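Local coordinates for protein acetyltransferase-like, GNAT family (Bacteroides thetaiotaomicron, PDB 3EY5) that is a putative GNAT-family acetyltransferase that probably transfers an acetyl group from acetyl-CoA to an amine of a substrate not yet identified, at residues A[49-54]-A[65-70]; A[71-76]-A[105-110]. All blocks are in the same frame, centred on the assembly; numbering follows the deposited sequence. Where two conformers were deposited one is given.

Interactions 1 and 2 lie in one mixed sheet, their centres about 10 Å apart, and follow each other along the chain. Interaction 1 pairs the two strands of an antiparallel hairpin; interaction 2 pairs the next strand, 74-81, in parallel with 106-110. Because strands 60-69 and 74-81 are sheet neighbours, the two contacts meet directly: W68 N lies 2.8 Å from Y75 O, probably a hydrogen bond, and I65 CD1 packs 3.7 Å from V76 CG1. Interaction 2 holds the paired ends of its parallel strands, just before the place where GNAT relatives bind acetyl-CoA, whereas interaction 1 builds the adjoining part of the sheet.

Interaction 1 of 2, residues A[49-54]-A[65-70]; sequences NFHNNI and ITYWDF
CG of Y67 sits between its backbone N and carbonyl carbon (chi1 71°), which leans the phenol toward the 50-54 side chains; H51 has CG anti to its carbonyl carbon (chi1 -59°), which turns its imidazole near parallel to that ring. Strand pairing sets H51 CB over one face of the Y67 ring, 3.8 Å from its centroid, a CH-pi contact. The imidazole has slid off toward the hydroxyl end, so the two rings scarcely overlap. N53 approaches Y67 with its amide plane nearly parallel to the phenol (5° apart) but displaced from it, N53 ND2 lying 3.2 Å from Y67 CE2. The same ND2 makes a weak hydrogen bond of 3.3 Å to I65 O. That amide's carbonyl oxygen is bridged to the phenol hydroxyl: one water lies 2.8 Å from N53 OD1, to which it donates, and 2.6 Å from Y67 OH. Asparagine suits this place because it offers a donor and an acceptor.

These residues belong to the beta hairpin of strands 50-57 and 60-69 in the GNAT fold. H51 with Y67 and N53 with I65 are its antiparallel hydrogen-bonded pairs, each with two backbone bonds, and D69 N reaches N49 O just beyond.

The opposite face of the hairpin carries F50, N52, T66 and W68. F50 CB sits over the six-membered ring of W68, 4.0 Å from its centroid, while F50 CD1 reaches 3.4 Å from W68 CE2, the rings meeting obliquely. The tryptophan adds broad apolar surface, covered further by I175 and V176 of helix 161-176, and uses its indole N-H (NE1) on E77. N52 ND2 bonds to T44 of helix 37-46, but the buried N52 OD1 has no polar partner in the model and faces the methyl T66 CG2 at 3.6 Å.

Interaction 2 of 2, residues A[71-76]-A[105-110]; sequences DEFYYV and PIVLEV
The beta-alpha-beta unit of strand 74-81, helix 90-101 and strand 106-110 is a central element of the GNAT fold, and this contact joins its two parallel strands. Y74 N donates to P105 O at 2.8 Å, V107 N to Y74 O at 2.6 Å, and V76 N to V107 O at 2.7 Å, all close to straight. P105 has no N-H to give, which suits a residue just ahead of the strand where its carbonyl, not an N-H, makes the backbone bond to Y74.

Beta-branched V76 and I106 meet through their methyls, V76 CG2 to I106 CG2 at 3.7 Å; on the face of V107, V107 CG2 meets F73 CD1 at 3.6 Å. The phenyl ring of F73 also meets that of F70 and packs against helix 161-176.

With CG anti to its backbone N (chi1 173°), Y75 extends along the sheet toward E109, whose CG lies at the ring's edge, in its plane. Y75 OH is 2.6 Å from E109 OE2. This polar end is shared: Y75 OH bonds to Y177 OH, and the E109 carboxylate is held by Y137 and Q139.

The strand axes are twisted by 27°. In GNAT enzymes these strands part beyond their paired ends, opening toward the cofactor; consistent with this, past the last direct bond E109 N donates to a water 2.8 Å away.

Interaction 1 of 2, residues A[49-54]-A[65-70]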
# COMPACT_ATOMS: atom_id res chain seq x y z
N ASN A 49 -12.96 6.63 -3.99
CA ASN A 49 -11.55 6.76 -4.31
C ASN A 49 -10.64 5.80 -3.48
O ASN A 49 -9.43 5.93 -3.51
CB ASN A 49 -11.13 8.21 -4.12
CG ASN A 49 -11.07 8.60 -2.65
OD1 ASN A 49 -11.95 8.23 -1.87
ND2 ASN A 49 -10.04 9.32 -2.27
N PHE A 50 -11.22 4.83 -2.77
CA PHE A 50 -10.47 3.77 -2.12
C PHE A 50 -10.69 2.48 -2.92
O PHE A 50 -11.83 2.12 -3.24
CB PHE A 50 -10.86 3.58 -0.61
CG PHE A 50 -10.18 2.38 0.06
CD1 PHE A 50 -8.82 2.41 0.35
CD2 PHE A 50 -10.89 1.21 0.33
CE1 PHE A 50 -8.16 1.30 0.92
CE2 PHE A 50 -10.25 0.08 0.90
CZ PHE A 50 -8.88 0.14 1.20
N HIS A 51 -9.61 1.78 -3.23
CA HIS A 51 -9.73 0.63 -4.09
C HIS A 51 -9.05 -0.58 -3.48
O HIS A 51 -7.83 -0.57 -3.22
CB HIS A 51 -9.11 0.91 -5.46
CG HIS A 51 -9.73 2.07 -6.17
ND1 HIS A 51 -10.82 1.94 -7.01
CD2 HIS A 51 -9.42 3.39 -6.17
CE1 HIS A 51 -11.15 3.12 -7.50
NE2 HIS A 51 -10.32 4.02 -7.00
N ASN A 52 -9.84 -1.62 -3.25
CA ASN A 52 -9.35 -2.90 -2.75
C ASN A 52 -9.25 -3.90 -3.91
O ASN A 52 -10.25 -4.14 -4.59
CB ASN A 52 -10.31 -3.40 -1.66
CG ASN A 52 -9.67 -4.41 -0.73
OD1 ASN A 52 -8.71 -5.11 -1.10
ND2 ASN A 52 -10.20 -4.48 0.51
N ASN A 53 -8.07 -4.44 -4.15
CA ASN A 53 -7.86 -5.30 -5.30
C ASN A 53 -7.19 -6.61 -4.98
O ASN A 53 -6.23 -6.63 -4.20
CB ASN A 53 -7.02 -4.62 -6.40
CG ASN A 53 -7.51 -3.23 -6.73
OD1 ASN A 53 -8.16 -3.01 -7.75
ND2 ASN A 53 -7.14 -2.24 -5.87
N ILE A 54 -7.68 -7.68 -5.60
CA ILE A 54 -7.03 -8.98 -5.51
C ILE A 54 -6.06 -9.09 -6.69
O ILE A 54 -6.30 -8.54 -7.79
CB ILE A 54 -8.05 -10.17 -5.38
CG1 ILE A 54 -7.32 -11.51 -5.36
CG2 ILE A 54 -9.03 -10.17 -6.54
CD1 ILE A 54 -8.19 -12.67 -4.91
N ILE A 65 -3.82 -5.72 -3.03
CA ILE A 65 -3.23 -4.42 -2.90
C ILE A 65 -4.39 -3.48 -2.73
O ILE A 65 -5.44 -3.63 -3.37
CB ILE A 65 -2.38 -4.03 -4.17
CG1 ILE A 65 -1.88 -2.57 -4.10
CG2 ILE A 65 -3.18 -4.22 -5.46
CD1 ILE A 65 -0.48 -2.40 -4.70
N THR A 66 -4.21 -2.52 -1.86
CA THR A 66 -5.22 -1.51 -1.64
C THR A 66 -4.54 -0.20 -1.94
O THR A 66 -3.34 -0.03 -1.66
CB THR A 66 -5.71 -1.50 -0.14
OG1 THR A 66 -4.61 -1.23 0.74
CG2 THR A 66 -6.22 -2.82 0.22
N TYR A 67 -5.27 0.71 -2.58
CA TYR A 67 -4.72 1.99 -2.89
C TYR A 67 -5.81 3.05 -2.94
O TYR A 67 -7.01 2.78 -3.11
CB TYR A 67 -3.90 1.93 -4.20
CG TYR A 67 -4.74 1.76 -5.43
CD1 TYR A 67 -5.36 2.85 -6.02
CD2 TYR A 67 -4.94 0.49 -6.00
CE1 TYR A 67 -6.15 2.71 -7.14
CE2 TYR A 67 -5.75 0.33 -7.15
CZ TYR A 67 -6.36 1.45 -7.69
OH TYR A 67 -7.14 1.35 -8.80
N TRP A 68 -5.36 4.29 -2.79
CA TRP A 68 -6.21 5.44 -2.93
C TRP A 68 -5.86 6.19 -4.21
O TRP A 68 -4.68 6.36 -4.57
CB TRP A 68 -6.03 6.38 -1.77
CG TRP A 68 -6.37 5.80 -0.46
CD1 TRP A 68 -5.65 4.86 0.23
CD2 TRP A 68 -7.53 6.09 0.33
NE1 TRP A 68 -6.27 4.55 1.40
CE2 TRP A 68 -7.43 5.29 1.49
CE3 TRP A 68 -8.64 6.95 0.17
CZ2 TRP A 68 -8.39 5.34 2.51
CZ3 TRP A 68 -9.62 6.99 1.18
CH2 TRP A 68 -9.48 6.19 2.34
N ASP A 69 -6.91 6.69 -4.83
CA ASP A 69 -6.86 7.52 -6.01
C ASP A 69 -6.97 8.99 -5.55
O ASP A 69 -7.99 9.38 -4.99
CB ASP A 69 -8.03 7.09 -6.89
CG ASP A 69 -8.29 8.03 -8.06
OD1 ASP A 69 -7.38 8.81 -8.48
OD2 ASP A 69 -9.44 7.97 -8.59
N PHE A 70 -5.92 9.79 -5.76
CA PHE A 70 -5.90 11.22 -5.41
C PHE A 70 -5.70 12.14 -6.62
O PHE A 70 -5.08 13.20 -6.51
CB PHE A 70 -4.79 11.55 -4.39
CG PHE A 70 -5.03 11.01 -3.01
CD1 PHE A 70 -4.28 9.95 -2.53
CD2 PHE A 70 -5.99 11.58 -2.18
CE1 PHE A 70 -4.49 9.46 -1.24
CE2 PHE A 70 -6.21 11.07 -0.90
CZ PHE A 70 -5.45 10.01 -0.44
O HOH W 1 -8.82 -0.65 -9.12

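Interaction 2 of 2, residues A[71-76]-A[105-110]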
# COMPACT_ATOMS: atom_id res chain seq x y z
N ASP A 71 -6.22 11.73 -7.77
CA ASP A 71 -6.27 12.56 -9.00
C ASP A 71 -4.89 12.89 -9.55
O ASP A 71 -4.63 12.65 -10.71
CB ASP A 71 -7.10 13.85 -8.83
CG ASP A 71 -8.33 13.65 -7.98
OD1 ASP A 71 -9.25 12.92 -8.42
OD2 ASP A 71 -8.38 14.24 -6.87
N GLU A 72 -4.01 13.46 -8.74
CA GLU A 72 -2.64 13.69 -9.16
C GLU A 72 -1.78 12.43 -9.09
O GLU A 72 -0.87 12.26 -9.90
CB GLU A 72 -1.98 14.79 -8.33
CG GLU A 72 -2.69 16.13 -8.38
CD GLU A 72 -3.52 16.41 -7.14
OE1 GLU A 72 -3.58 15.54 -6.24
OE2 GLU A 72 -4.10 17.52 -7.07
N PHE A 73 -2.06 11.56 -8.11
CA PHE A 73 -1.20 10.40 -7.77
C PHE A 73 -2.06 9.34 -7.09
O PHE A 73 -3.20 9.64 -6.66
CB PHE A 73 -0.05 10.79 -6.83
CG PHE A 73 -0.52 11.27 -5.48
CD1 PHE A 73 -0.50 10.43 -4.38
CD2 PHE A 73 -0.94 12.56 -5.31
CE1 PHE A 73 -0.94 10.87 -3.14
CE2 PHE A 73 -1.40 13.01 -4.06
CZ PHE A 73 -1.39 12.17 -2.98
N TYR A 74 -1.46 8.14 -6.97
CA TYR A 74 -2.00 7.01 -6.24
C TYR A 74 -1.15 6.70 -4.98
O TYR A 74 0.10 6.74 -5.02
CB TYR A 74 -2.00 5.76 -7.13
CG TYR A 74 -2.86 5.85 -8.37
CD1 TYR A 74 -4.26 5.90 -8.29
CD2 TYR A 74 -2.28 5.88 -9.63
CE1 TYR A 74 -5.06 5.98 -9.45
CE2 TYR A 74 -3.07 5.95 -10.81
CZ TYR A 74 -4.45 5.99 -10.71
OH TYR A 74 -5.18 6.07 -11.86
N TYR A 75 -1.85 6.37 -3.89
CA TYR A 75 -1.20 6.01 -2.63
C TYR A 75 -1.46 4.55 -2.33
O TYR A 75 -2.64 4.14 -2.24
CB TYR A 75 -1.74 6.84 -1.46
CG TYR A 75 -1.20 6.37 -0.14
CD1 TYR A 75 0.19 6.40 0.12
CD2 TYR A 75 -2.05 5.86 0.85
CE1 TYR A 75 0.69 5.95 1.33
CE2 TYR A 75 -1.54 5.42 2.07
CZ TYR A 75 -0.17 5.46 2.29
OH TYR A 75 0.37 5.06 3.49
N VAL A 76 -0.39 3.76 -2.22
CA VAL A 76 -0.56 2.34 -1.94
C VAL A 76 -0.62 2.15 -0.41
O VAL A 76 0.36 2.43 0.33
CB VAL A 76 0.54 1.45 -2.61
CG1 VAL A 76 0.43 0.04 -2.06
CG2 VAL A 76 0.37 1.45 -4.16
N PRO A 105 1.70 8.97 -10.91
CA PRO A 105 2.71 8.65 -9.86
C PRO A 105 2.15 7.81 -8.68
O PRO A 105 0.96 7.91 -8.33
CB PRO A 105 3.17 10.02 -9.38
CG PRO A 105 2.86 10.99 -10.59
CD PRO A 105 1.58 10.43 -11.14
N ILE A 106 2.99 6.95 -8.15
CA ILE A 106 2.55 5.99 -7.12
C ILE A 106 3.36 6.31 -5.89
O ILE A 106 4.59 6.40 -5.96
CB ILE A 106 2.85 4.54 -7.50
CG1 ILE A 106 2.18 4.17 -8.83
CG2 ILE A 106 2.39 3.56 -6.36
CD1 ILE A 106 2.59 2.81 -9.30
N VAL A 107 2.66 6.50 -4.78
CA VAL A 107 3.32 6.78 -3.52
C VAL A 107 3.06 5.60 -2.59
O VAL A 107 1.93 5.11 -2.50
CB VAL A 107 2.81 8.09 -2.87
CG1 VAL A 107 3.56 8.38 -1.56
CG2 VAL A 107 2.92 9.31 -3.89
N LEU A 108 4.11 5.15 -1.91
CA LEU A 108 3.93 4.22 -0.75
C LEU A 108 4.84 4.62 0.44
O LEU A 108 5.74 5.46 0.29
CB LEU A 108 4.17 2.78 -1.18
CG LEU A 108 5.55 2.51 -1.82
CD1 LEU A 108 6.64 2.55 -0.80
CD2 LEU A 108 5.56 1.16 -2.44
N GLU A 109 4.57 4.05 1.62
CA GLU A 109 5.42 4.25 2.81
C GLU A 109 6.27 3.00 3.06
O GLU A 109 5.80 1.86 2.84
CB GLU A 109 4.59 4.49 4.07
CG GLU A 109 3.40 5.43 3.91
CD GLU A 109 2.64 5.62 5.23
OE1 GLU A 109 3.04 5.01 6.25
OE2 GLU A 109 1.63 6.38 5.28
N VAL A 110 7.52 3.22 3.45
CA VAL A 110 8.41 2.15 3.90
C VAL A 110 8.96 2.50 5.27
O VAL A 110 9.05 3.66 5.66
CB VAL A 110 9.59 1.86 2.95
CG1 VAL A 110 9.10 1.35 1.63
CG2 VAL A 110 10.46 3.07 2.77
O HOH W 2 2.46 2.24 1.57